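Local coordinates for protein prophenoloxidase b (Marsupenaeus japonicus, PDB 3WKY) that is the precursor of a crustacean hemolymph phenoloxidase that, once activated, probably oxidises monophenols and o-diphenols at a type 3 copper site, at residues I400-H405 with L523-T528; R417-N422 with D650-M655; R504-P509 with V530-T535; F593-D598 with G633-R638. All blocks are in the same frame, centred on the assembly; numbering follows the deposited sequence.

Interaction 1: residues I400-H405 with L523-T528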
# COMPACT_ATOMS: atom_id res chain seq x y z
N ILE A 400 -3.17 8.66 26.36
CA ILE A 400 -3.19 9.79 27.29
C ILE A 400 -2.25 9.52 28.47
O ILE A 400 -1.46 10.39 28.86
CB ILE A 400 -4.63 10.10 27.76
CG1 ILE A 400 -5.47 10.61 26.57
CG2 ILE A 400 -4.63 11.13 28.88
CD1 ILE A 400 -4.93 11.91 25.95
N ASP A 401 -2.30 8.31 29.02
CA ASP A 401 -1.42 8.01 30.16
C ASP A 401 0.05 8.03 29.72
O ASP A 401 0.94 8.39 30.50
CB ASP A 401 -1.77 6.66 30.77
CG ASP A 401 -1.14 6.47 32.14
OD1 ASP A 401 -1.50 7.22 33.07
OD2 ASP A 401 -0.27 5.59 32.29
N ASN A 402 0.30 7.63 28.48
CA ASN A 402 1.65 7.70 27.92
C ASN A 402 2.18 9.12 27.87
O ASN A 402 3.37 9.35 28.08
CB ASN A 402 1.70 7.09 26.49
CG ASN A 402 1.73 5.58 26.49
OD1 ASN A 402 1.92 4.94 27.54
ND2 ASN A 402 1.56 4.98 25.30
N VAL A 403 1.32 10.09 27.54
CA VAL A 403 1.73 11.48 27.53
C VAL A 403 2.12 11.89 28.96
O VAL A 403 3.16 12.52 29.19
CB VAL A 403 0.62 12.42 27.05
CG1 VAL A 403 1.11 13.88 27.01
CG2 VAL A 403 0.13 12.00 25.64
N PHE A 404 1.26 11.54 29.91
CA PHE A 404 1.55 11.89 31.31
C PHE A 404 2.84 11.23 31.81
O PHE A 404 3.63 11.87 32.51
CB PHE A 404 0.36 11.52 32.20
CG PHE A 404 -0.83 12.45 32.04
CD1 PHE A 404 -0.68 13.83 32.13
CD2 PHE A 404 -2.11 11.94 31.78
CE1 PHE A 404 -1.77 14.69 31.98
CE2 PHE A 404 -3.20 12.80 31.64
CZ PHE A 404 -3.03 14.18 31.74
N HIS A 405 3.06 9.97 31.45
CA HIS A 405 4.28 9.25 31.87
C HIS A 405 5.49 9.86 31.18
O HIS A 405 6.57 9.96 31.77
CB HIS A 405 4.15 7.75 31.54
CG HIS A 405 5.37 6.94 31.88
ND1 HIS A 405 5.79 6.76 33.18
CD2 HIS A 405 6.24 6.26 31.10
CE1 HIS A 405 6.88 6.00 33.18
NE2 HIS A 405 7.17 5.68 31.93
N LEU A 523 6.87 -1.34 36.26
CA LEU A 523 5.84 -1.30 37.29
C LEU A 523 5.22 0.08 37.46
O LEU A 523 4.08 0.20 37.90
CB LEU A 523 6.41 -1.80 38.64
CG LEU A 523 6.69 -3.30 38.71
CD1 LEU A 523 7.46 -3.64 40.01
CD2 LEU A 523 5.39 -4.07 38.67
N LEU A 524 5.97 1.14 37.12
CA LEU A 524 5.41 2.49 37.18
C LEU A 524 4.10 2.62 36.39
O LEU A 524 3.24 3.43 36.74
CB LEU A 524 6.40 3.52 36.63
CG LEU A 524 7.68 3.79 37.40
CD1 LEU A 524 8.51 4.84 36.68
CD2 LEU A 524 7.37 4.24 38.83
N ARG A 525 3.95 1.83 35.34
CA ARG A 525 2.76 1.98 34.50
C ARG A 525 1.58 1.22 35.11
O ARG A 525 0.46 1.32 34.60
CB ARG A 525 3.03 1.46 33.08
CG ARG A 525 4.33 1.97 32.43
CD ARG A 525 4.44 3.51 32.42
NE ARG A 525 3.22 4.18 31.96
CZ ARG A 525 2.89 4.34 30.68
NH1 ARG A 525 3.67 3.85 29.72
NH2 ARG A 525 1.77 4.98 30.35
N TYR A 526 1.85 0.46 36.17
CA TYR A 526 0.84 -0.41 36.78
C TYR A 526 0.33 -0.01 38.17
O TYR A 526 -0.79 -0.37 38.52
CB TYR A 526 1.33 -1.87 36.86
CG TYR A 526 1.17 -2.67 35.58
CD1 TYR A 526 0.01 -3.39 35.34
CD2 TYR A 526 2.18 -2.72 34.63
CE1 TYR A 526 -0.15 -4.13 34.16
CE2 TYR A 526 2.03 -3.45 33.45
CZ TYR A 526 0.88 -4.16 33.23
OH TYR A 526 0.73 -4.90 32.08
N TRP A 527 1.13 0.68 38.99
CA TRP A 527 0.73 0.90 40.39
C TRP A 527 -0.65 1.55 40.51
O TRP A 527 -0.90 2.58 39.88
CB TRP A 527 1.74 1.78 41.13
CG TRP A 527 3.07 1.13 41.28
CD1 TRP A 527 4.24 1.51 40.69
CD2 TRP A 527 3.37 -0.04 42.06
NE1 TRP A 527 5.25 0.66 41.07
CE2 TRP A 527 4.75 -0.29 41.91
CE3 TRP A 527 2.61 -0.88 42.89
CZ2 TRP A 527 5.39 -1.37 42.54
CZ3 TRP A 527 3.24 -1.95 43.51
CH2 TRP A 527 4.62 -2.19 43.33
N THR A 528 -1.53 0.95 41.31
CA THR A 528 -2.85 1.52 41.55
C THR A 528 -3.09 1.67 43.05
O THR A 528 -2.63 0.85 43.86
CB THR A 528 -4.00 0.69 40.90
OG1 THR A 528 -5.24 1.39 41.05
CG2 THR A 528 -4.09 -0.72 41.53
O HOH W 1 1.84 5.53 33.90
O HOH W 2 -0.37 2.84 31.90
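Arg525 reaches from the loop before strand 528-534 to helix 391-409 and meets Asp401, Asn402 and His405 there, an instructive case of one long side chain joining two domains by several kinds of contact at once. Past CB and CG the chain folds back at both chi2 (-55°) and chi3 (-47°), which lays its outer half flat along the histidine. CD sits over the middle of the His405 ring, 3.4 Å from the centroid, as a CH-pi contact. NE comes next, 3.5 Å from His405 CG, and its N-H is taken by a water that also donates to Asp401 OD2. CZ lies beyond the ring, over His405 CB, with the guanidinium and imidazole planes nearly parallel. At the tip, NH1 and NH2 both grip Asn402 OD1, at 3.0 Å and 2.8 Å. NH2 also forms a fairly straight salt bridge (163°) to Asp401 OD2 at 2.9 Å, meeting the oxygen on its anti side but well out of the carboxylate plane. Leu524 CD1 touches the edge of the imidazole at His405 CE1.

The acceptors are themselves held: Asp401 OD1 by His227, next in sequence to the copper-site residue His226, and Asn402 ND2 by Glu249. A methionine in place of this arginine would probably leave the Asp401 carboxylate without its cationic mate and Asn402 OD1 without its two donors. The chemistry thus implies a polar clamp between the copper-bearing helical part and the Ig-like part, in which stacking and the in-plane bonds together probably hold the guanidinium flat and the carboxylate is likely to be kept ionised.

Interaction 2: residues R417-N422 with D650-M655. With NAG (2-acetamido-2-deoxy-beta-D-glucopyranose), chain E.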
# COMPACT_ATOMS: atom_id res chain seq x y z
N ARG A 417 16.06 12.65 51.04
CA ARG A 417 15.26 13.44 51.97
C ARG A 417 13.78 13.40 51.61
O ARG A 417 12.92 13.37 52.48
CB ARG A 417 15.76 14.89 52.00
CG ARG A 417 15.06 15.76 53.04
CD ARG A 417 15.34 15.25 54.45
NE ARG A 417 14.58 15.97 55.46
CZ ARG A 417 13.41 15.55 55.96
NH1 ARG A 417 12.79 16.28 56.88
NH2 ARG A 417 12.87 14.42 55.54
N GLN A 418 13.48 13.40 50.30
CA GLN A 418 12.08 13.36 49.87
C GLN A 418 11.42 12.01 50.16
O GLN A 418 10.19 11.91 50.11
CB GLN A 418 11.95 13.70 48.37
CG GLN A 418 12.14 15.18 48.06
CD GLN A 418 12.03 15.45 46.57
OE1 GLN A 418 12.65 14.76 45.77
NE2 GLN A 418 11.26 16.46 46.20
N LEU A 419 12.22 10.99 50.44
CA LEU A 419 11.68 9.64 50.67
C LEU A 419 11.86 9.18 52.12
O LEU A 419 11.32 8.15 52.52
CB LEU A 419 12.36 8.61 49.76
CG LEU A 419 12.11 8.79 48.26
CD1 LEU A 419 12.95 7.77 47.49
CD2 LEU A 419 10.63 8.61 47.96
N SER A 420 12.63 9.94 52.88
CA SER A 420 12.96 9.53 54.25
C SER A 420 11.76 9.72 55.19
O SER A 420 10.86 10.51 54.93
CB SER A 420 14.17 10.31 54.77
OG SER A 420 13.87 11.69 54.88
N GLY A 421 11.75 8.95 56.28
CA GLY A 421 10.65 9.03 57.23
C GLY A 421 11.09 8.57 58.61
O GLY A 421 12.03 7.78 58.73
N ASN A 422 10.40 9.03 59.65
CA ASN A 422 10.75 8.67 61.03
C ASN A 422 10.21 7.29 61.43
O ASN A 422 10.72 6.67 62.37
CB ASN A 422 10.24 9.73 62.00
CG ASN A 422 11.06 11.02 61.96
OD1 ASN A 422 12.24 11.01 62.26
ND2 ASN A 422 10.42 12.12 61.59
N ASP A 650 14.09 -1.71 49.68
CA ASP A 650 15.15 -2.13 50.61
C ASP A 650 16.02 -0.96 51.07
O ASP A 650 16.66 -1.01 52.13
CB ASP A 650 16.02 -3.21 49.97
CG ASP A 650 15.35 -4.57 49.97
OD1 ASP A 650 14.33 -4.74 50.68
OD2 ASP A 650 15.86 -5.48 49.28
N GLU A 651 16.05 0.10 50.27
CA GLU A 651 16.79 1.31 50.60
C GLU A 651 16.13 2.13 51.72
O GLU A 651 16.77 2.95 52.37
CB GLU A 651 16.95 2.18 49.33
CG GLU A 651 17.77 3.46 49.50
CD GLU A 651 19.24 3.20 49.75
OE1 GLU A 651 19.70 2.05 49.57
OE2 GLU A 651 19.95 4.16 50.13
N HIS A 652 14.84 1.88 51.97
CA HIS A 652 14.06 2.74 52.85
C HIS A 652 13.32 1.98 53.95
O HIS A 652 12.42 1.19 53.67
CB HIS A 652 13.08 3.58 52.02
CG HIS A 652 13.75 4.36 50.94
ND1 HIS A 652 13.79 3.94 49.62
CD2 HIS A 652 14.44 5.53 50.98
CE1 HIS A 652 14.47 4.81 48.90
NE2 HIS A 652 14.87 5.79 49.70
N PRO A 653 13.71 2.20 55.22
CA PRO A 653 13.07 1.49 56.33
C PRO A 653 11.59 1.81 56.47
O PRO A 653 10.86 1.00 57.07
CB PRO A 653 13.84 2.00 57.57
CG PRO A 653 15.13 2.52 57.03
CD PRO A 653 14.81 3.07 55.68
N ASN A 654 11.15 2.95 55.94
CA ASN A 654 9.73 3.31 55.97
C ASN A 654 8.93 2.74 54.80
O ASN A 654 7.77 3.10 54.59
CB ASN A 654 9.52 4.83 56.04
CG ASN A 654 10.19 5.57 54.89
OD1 ASN A 654 11.24 5.16 54.38
ND2 ASN A 654 9.58 6.69 54.49
N MET A 655 9.55 1.83 54.05
CA MET A 655 8.83 1.13 52.99
C MET A 655 8.96 -0.37 53.16
O MET A 655 10.02 -0.87 53.56
CB MET A 655 9.38 1.50 51.61
CG MET A 655 9.41 2.97 51.27
SD MET A 655 10.12 3.10 49.59
CE MET A 655 10.36 4.86 49.45
C1 NAG E . 11.26 13.27 61.79
C2 NAG E . 11.76 13.89 60.47
C3 NAG E . 11.92 15.42 60.45
C4 NAG E . 11.14 16.15 61.53
C5 NAG E . 11.27 15.41 62.84
C6 NAG E . 10.61 16.18 63.98
C7 NAG E . 13.22 12.27 59.34
C8 NAG E . 14.19 11.22 59.81
N2 NAG E . 13.06 13.32 60.14
O3 NAG E . 11.51 15.90 59.19
O4 NAG E . 11.64 17.46 61.69
O5 NAG E . 10.62 14.17 62.67
O6 NAG E . 9.28 16.47 63.64
O7 NAG E . 12.65 12.12 58.26
O HOH W 3 13.58 6.50 56.19
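The imidazole of His652 is met at a slant by Leu419, whose CD1 comes to 3.5 Å from NE2, while Glu651 CG lies over one face of the ring, offset toward its rim. ND1 is bonded to Phe648 O in helix 645-650. The second flat group, the amide of Asn654, receives Leu419 O close to its own plane: ND2 donates to that carbonyl at 3.0 Å (162°). At the edge of the Arg417 guanidinium, NH1 makes a weak bond to O3 of the sugar linked to Asn422 ND2, in one of two arginine conformers and so doubtful.

Asn654 belongs to a type I turn, His652 to Met655, and its CG stands between the backbone N and the carbonyl carbon (chi1 57°), which brings the amide up to the chain at Leu419. Beside it, Leu419 CD2 packs on Met655 CE at 4.0 Å. Gly421 passes so near that a beta carbon there would clash with Asn654 ND2.

ND2 also donates to Ala596 O in strand 588-598. A leucine in place of Asn654 would probably leave both carbonyls, Leu419 O and Ala596 O, without their common donor. One amide nitrogen thus ties the glycan-bearing loop to the sheet, with its polarity spent on two backbone acceptors.

Interaction 3: residues R504-P509 with V530-T535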
# COMPACT_ATOMS: atom_id res chain seq x y z
N ARG A 504 0.66 4.79 52.63
CA ARG A 504 0.39 4.85 51.19
C ARG A 504 0.57 3.45 50.68
O ARG A 504 1.67 2.90 50.76
CB ARG A 504 1.40 5.77 50.53
CG ARG A 504 1.39 7.18 51.08
CD ARG A 504 2.50 7.99 50.49
NE ARG A 504 2.56 9.32 51.08
CZ ARG A 504 1.87 10.37 50.65
NH1 ARG A 504 1.08 10.27 49.58
NH2 ARG A 504 2.00 11.53 51.28
N ILE A 505 -0.51 2.85 50.18
CA ILE A 505 -0.49 1.44 49.83
C ILE A 505 -0.92 1.28 48.37
O ILE A 505 -1.96 1.79 47.98
CB ILE A 505 -1.44 0.66 50.73
CG1 ILE A 505 -1.00 0.87 52.20
CG2 ILE A 505 -1.46 -0.80 50.36
CD1 ILE A 505 -1.59 -0.09 53.19
N PHE A 506 -0.10 0.58 47.57
CA PHE A 506 -0.37 0.45 46.13
C PHE A 506 -0.22 -1.01 45.69
O PHE A 506 0.51 -1.78 46.31
CB PHE A 506 0.58 1.34 45.31
CG PHE A 506 0.32 2.81 45.46
CD1 PHE A 506 0.87 3.53 46.50
CD2 PHE A 506 -0.51 3.48 44.55
CE1 PHE A 506 0.61 4.90 46.64
CE2 PHE A 506 -0.76 4.83 44.69
CZ PHE A 506 -0.20 5.55 45.73
N LEU A 507 -0.91 -1.37 44.60
CA LEU A 507 -0.96 -2.75 44.13
C LEU A 507 -0.48 -2.77 42.67
O LEU A 507 -0.76 -1.83 41.93
CB LEU A 507 -2.40 -3.27 44.17
CG LEU A 507 -2.67 -4.76 43.91
CD1 LEU A 507 -2.35 -5.59 45.16
CD2 LEU A 507 -4.12 -4.99 43.48
N ALA A 508 0.23 -3.83 42.28
CA ALA A 508 0.59 -4.06 40.87
C ALA A 508 0.87 -5.54 40.67
O ALA A 508 1.31 -6.22 41.59
CB ALA A 508 1.81 -3.23 40.48
N PRO A 509 0.62 -6.05 39.45
CA PRO A 509 1.00 -7.46 39.23
C PRO A 509 2.51 -7.63 39.32
O PRO A 509 3.27 -6.69 39.02
CB PRO A 509 0.54 -7.73 37.78
CG PRO A 509 -0.46 -6.65 37.49
CD PRO A 509 -0.01 -5.44 38.26
N VAL A 530 -4.48 1.46 46.62
CA VAL A 530 -5.25 0.53 47.44
C VAL A 530 -5.84 1.33 48.60
O VAL A 530 -7.04 1.22 48.90
CB VAL A 530 -4.35 -0.57 48.01
CG1 VAL A 530 -5.10 -1.40 49.08
CG2 VAL A 530 -3.85 -1.47 46.90
N ASP A 531 -5.00 2.15 49.22
CA ASP A 531 -5.39 2.92 50.41
C ASP A 531 -4.31 3.94 50.74
O ASP A 531 -3.13 3.58 50.90
CB ASP A 531 -5.59 1.96 51.59
CG ASP A 531 -6.58 2.48 52.64
OD1 ASP A 531 -7.19 3.56 52.44
OD2 ASP A 531 -6.78 1.78 53.66
N VAL A 532 -4.70 5.20 50.82
CA VAL A 532 -3.78 6.28 51.18
C VAL A 532 -4.52 7.13 52.20
O VAL A 532 -5.55 7.72 51.88
CB VAL A 532 -3.39 7.15 49.96
CG1 VAL A 532 -2.67 8.42 50.40
CG2 VAL A 532 -2.54 6.35 48.98
N PHE A 533 -4.01 7.18 53.44
CA PHE A 533 -4.76 7.83 54.51
C PHE A 533 -3.85 8.21 55.67
O PHE A 533 -2.77 7.62 55.84
CB PHE A 533 -5.84 6.87 55.02
CG PHE A 533 -5.29 5.69 55.75
CD1 PHE A 533 -4.83 4.57 55.06
CD2 PHE A 533 -5.20 5.70 57.14
CE1 PHE A 533 -4.30 3.49 55.73
CE2 PHE A 533 -4.67 4.62 57.82
CZ PHE A 533 -4.22 3.51 57.12
N GLU A 534 -4.27 9.19 56.48
CA GLU A 534 -3.50 9.54 57.68
C GLU A 534 -3.96 8.72 58.88
O GLU A 534 -5.14 8.47 59.08
CB GLU A 534 -3.58 11.04 57.99
CG GLU A 534 -2.71 11.44 59.19
CD GLU A 534 -2.66 12.94 59.45
OE1 GLU A 534 -3.03 13.71 58.54
OE2 GLU A 534 -2.26 13.33 60.57
N THR A 535 -3.00 8.29 59.69
CA THR A 535 -3.29 7.51 60.88
C THR A 535 -3.48 8.43 62.08
O THR A 535 -3.21 9.64 62.01
CB THR A 535 -2.12 6.59 61.23
OG1 THR A 535 -0.99 7.38 61.59
CG2 THR A 535 -1.77 5.70 60.04
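Val530 wedges against Ile505 and Leu507 where strand 528-534, outermost in its sheet within the chain, pairs with strand 501-509 of the Ig-like domain through a classic beta bulge. The two methyl branches of Val530 share the work. CG1, anti to the backbone N, turns to Ile505 CG2, which also lies 3.7 Å from Val530 CB; CG2, beside the backbone N, packs on Leu507 CB at 3.6 Å. The opposite face carries a lighter contact, with Val532 CG2 at 4.1 Å from Phe506 CZ.

Beyond the apolar centre is the backbone ladder. Arg504 and Val532 form an antiparallel non-hydrogen-bonded pair, and Ile505 and Asp531 a hydrogen-bonded one, with Ile505 N donating to Asp531 O at 2.8 Å. Helix-like angles at Val530 (phi -102°, psi -46°) insert the extra residue, and both Val530 and Asp531 therefore face Ile505.

The charged ends, buried themselves, are paired elsewhere. Arg504 forms a salt bridge with Asp628; Asp531 forms a salt bridge with Arg547 and hydrogen bonds with Tyr487 OH and Ser553 N. The signature of the bulge is the single carbonyl Ile505 O, which accepts from Val530 N at 2.9 Å and, weakly, from Asp531 N at 3.3 Å.

Interaction 4: residues F593-D598 with G633-R638; sequences FVMATD and GYPLER. With NAG (2-acetamido-2-deoxy-beta-D-glucopyranose), chain E.
Phe593 and Leu636 come at each other from opposite directions, the leucine presenting a methyl to the flat of the ring. Leu636 CD1 lies 3.8 Å from the Phe593 centroid, only 14° off the normal, in a CH-pi contact. At the far end of the same ring, Phe593 CZ meets Pro635 CG obliquely at 4.1 Å.

Met595 is fully stretched, every torsion near 180° from chi1 (-178°) onward, and this takes its thioether straight out from the strand to the loop. There it slides past Pro635 in the reverse sense, Met595 SD 3.7 Å from Pro635 CG, and crosses Tyr634 at about a right angle. Its CE stops 3.5 Å from Tyr634 OH, and SD stands 5.0 Å from the ring centroid, an oblique Met-aromatic contact. A cis peptide joins Tyr634 to Pro635 and folds the proline back so that its CB lies over the tyrosine ring. No hydrogen bond links the two segments; the phenol oxygen instead bonds to Gln418 O.

The contact thus lays an irregular loop on side chains of strand 588-598, itself paired with strand 501-509. Helix 645-650 closes in through Phe648 on Leu636 and Val649 on Phe593, and helix 416-419 through Leu419 on Tyr634 and Pro635.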
# COMPACT_ATOMS: atom_id res chain seq x y z
N PHE A 593 2.62 -2.76 47.96
CA PHE A 593 3.64 -1.82 48.42
C PHE A 593 3.08 -0.97 49.55
O PHE A 593 1.96 -0.45 49.45
CB PHE A 593 4.05 -0.91 47.25
CG PHE A 593 4.90 0.30 47.64
CD1 PHE A 593 4.30 1.48 48.09
CD2 PHE A 593 6.27 0.28 47.47
CE1 PHE A 593 5.06 2.60 48.42
CE2 PHE A 593 7.05 1.39 47.80
CZ PHE A 593 6.44 2.56 48.26
N VAL A 594 3.85 -0.82 50.63
CA VAL A 594 3.41 -0.03 51.79
C VAL A 594 4.48 0.99 52.16
O VAL A 594 5.64 0.63 52.37
CB VAL A 594 3.17 -0.94 53.03
CG1 VAL A 594 2.71 -0.10 54.23
CG2 VAL A 594 2.16 -2.03 52.70
N MET A 595 4.10 2.27 52.25
CA MET A 595 5.02 3.29 52.71
C MET A 595 4.43 4.13 53.85
O MET A 595 3.28 4.57 53.79
CB MET A 595 5.44 4.21 51.57
CG MET A 595 6.43 5.29 51.97
SD MET A 595 6.81 6.35 50.55
CE MET A 595 8.15 7.37 51.19
N ALA A 596 5.22 4.32 54.91
CA ALA A 596 4.83 5.22 55.99
C ALA A 596 5.54 6.55 55.78
O ALA A 596 6.77 6.61 55.79
CB ALA A 596 5.20 4.62 57.36
N THR A 597 4.77 7.61 55.59
CA THR A 597 5.39 8.90 55.33
C THR A 597 5.07 9.89 56.44
O THR A 597 4.01 9.83 57.07
CB THR A 597 4.96 9.46 53.96
OG1 THR A 597 5.72 10.62 53.65
CG2 THR A 597 3.52 9.80 54.00
N ASP A 598 6.02 10.77 56.72
CA ASP A 598 5.84 11.78 57.76
C ASP A 598 4.79 12.78 57.30
O ASP A 598 4.72 13.12 56.11
CB ASP A 598 7.14 12.52 58.05
CG ASP A 598 8.27 11.58 58.47
OD1 ASP A 598 7.99 10.53 59.09
OD2 ASP A 598 9.44 11.92 58.18
N GLY A 633 -0.08 9.71 43.78
CA GLY A 633 0.58 8.47 43.43
C GLY A 633 2.02 8.38 43.93
O GLY A 633 2.69 7.38 43.68
N TYR A 634 2.48 9.41 44.63
CA TYR A 634 3.82 9.43 45.21
C TYR A 634 4.00 8.21 46.10
O TYR A 634 3.07 7.81 46.80
CB TYR A 634 4.01 10.72 46.01
CG TYR A 634 5.07 10.70 47.10
CD1 TYR A 634 4.76 10.31 48.40
CD2 TYR A 634 6.37 11.13 46.85
CE1 TYR A 634 5.72 10.31 49.40
CE2 TYR A 634 7.35 11.13 47.86
CZ TYR A 634 7.00 10.72 49.12
OH TYR A 634 7.96 10.72 50.14
N PRO A 635 5.20 7.59 46.06
CA PRO A 635 6.37 7.99 45.28
C PRO A 635 6.52 7.21 43.97
O PRO A 635 7.56 7.30 43.33
CB PRO A 635 7.52 7.59 46.22
CG PRO A 635 7.01 6.33 46.86
CD PRO A 635 5.50 6.46 46.96
N LEU A 636 5.48 6.48 43.58
CA LEU A 636 5.60 5.50 42.52
C LEU A 636 5.16 6.02 41.14
O LEU A 636 4.58 5.27 40.34
CB LEU A 636 4.81 4.23 42.88
CG LEU A 636 5.29 3.58 44.19
CD1 LEU A 636 4.43 2.38 44.51
CD2 LEU A 636 6.76 3.19 44.08
N GLU A 637 5.42 7.29 40.87
CA GLU A 637 5.23 7.82 39.52
C GLU A 637 6.50 8.47 38.99
O GLU A 637 6.47 9.11 37.94
CB GLU A 637 4.04 8.79 39.45
CG GLU A 637 3.71 9.51 40.77
CD GLU A 637 4.81 10.45 41.22
OE1 GLU A 637 5.61 10.05 42.10
OE2 GLU A 637 4.85 11.59 40.72
N ARG A 638 7.62 8.30 39.69
CA ARG A 638 8.90 8.82 39.17
C ARG A 638 9.91 7.72 38.92
O ARG A 638 9.86 6.65 39.53
CB ARG A 638 9.54 9.86 40.11
CG ARG A 638 8.85 11.22 40.11
CD ARG A 638 9.75 12.31 40.65
NE ARG A 638 8.97 13.46 41.11
CZ ARG A 638 9.48 14.50 41.77
NH1 ARG A 638 10.78 14.56 42.02
NH2 ARG A 638 8.68 15.48 42.17
C1 NAG E . 11.26 13.27 61.79
C2 NAG E . 11.76 13.89 60.47
C3 NAG E . 11.92 15.42 60.45
C4 NAG E . 11.14 16.15 61.53
C5 NAG E . 11.27 15.41 62.84
C6 NAG E . 10.61 16.18 63.98
C7 NAG E . 13.22 12.27 59.34
C8 NAG E . 14.19 11.22 59.81
N2 NAG E . 13.06 13.32 60.14
O3 NAG E . 11.51 15.90 59.19
O4 NAG E . 11.64 17.46 61.69
O5 NAG E . 10.62 14.17 62.67
O6 NAG E . 9.28 16.47 63.64
O7 NAG E . 12.65 12.12 58.26

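In the fold
From the N terminus, helix 391-409 opens interaction 1 and helix 416-419 with the loop after it opens interaction 2 before either loop closes. Strand 501-509 then starts interaction 3, the loop at 523-528 closes interaction 1, and 530-535 closes interaction 3; interaction 1 therefore crosses both 2 and 3. Interaction 4 follows in series, from 593-598 to 633-638, and 650-655 at last closes interaction 2, whose long loop encloses 3 and 4. Interactions 3 and 4 share neighbouring strands of one sheet. The centres of interactions 2 and 4 lie about 10 Å apart, and the two touch. Interaction 1 joins the copper-bearing helices to this Ig-like assembly.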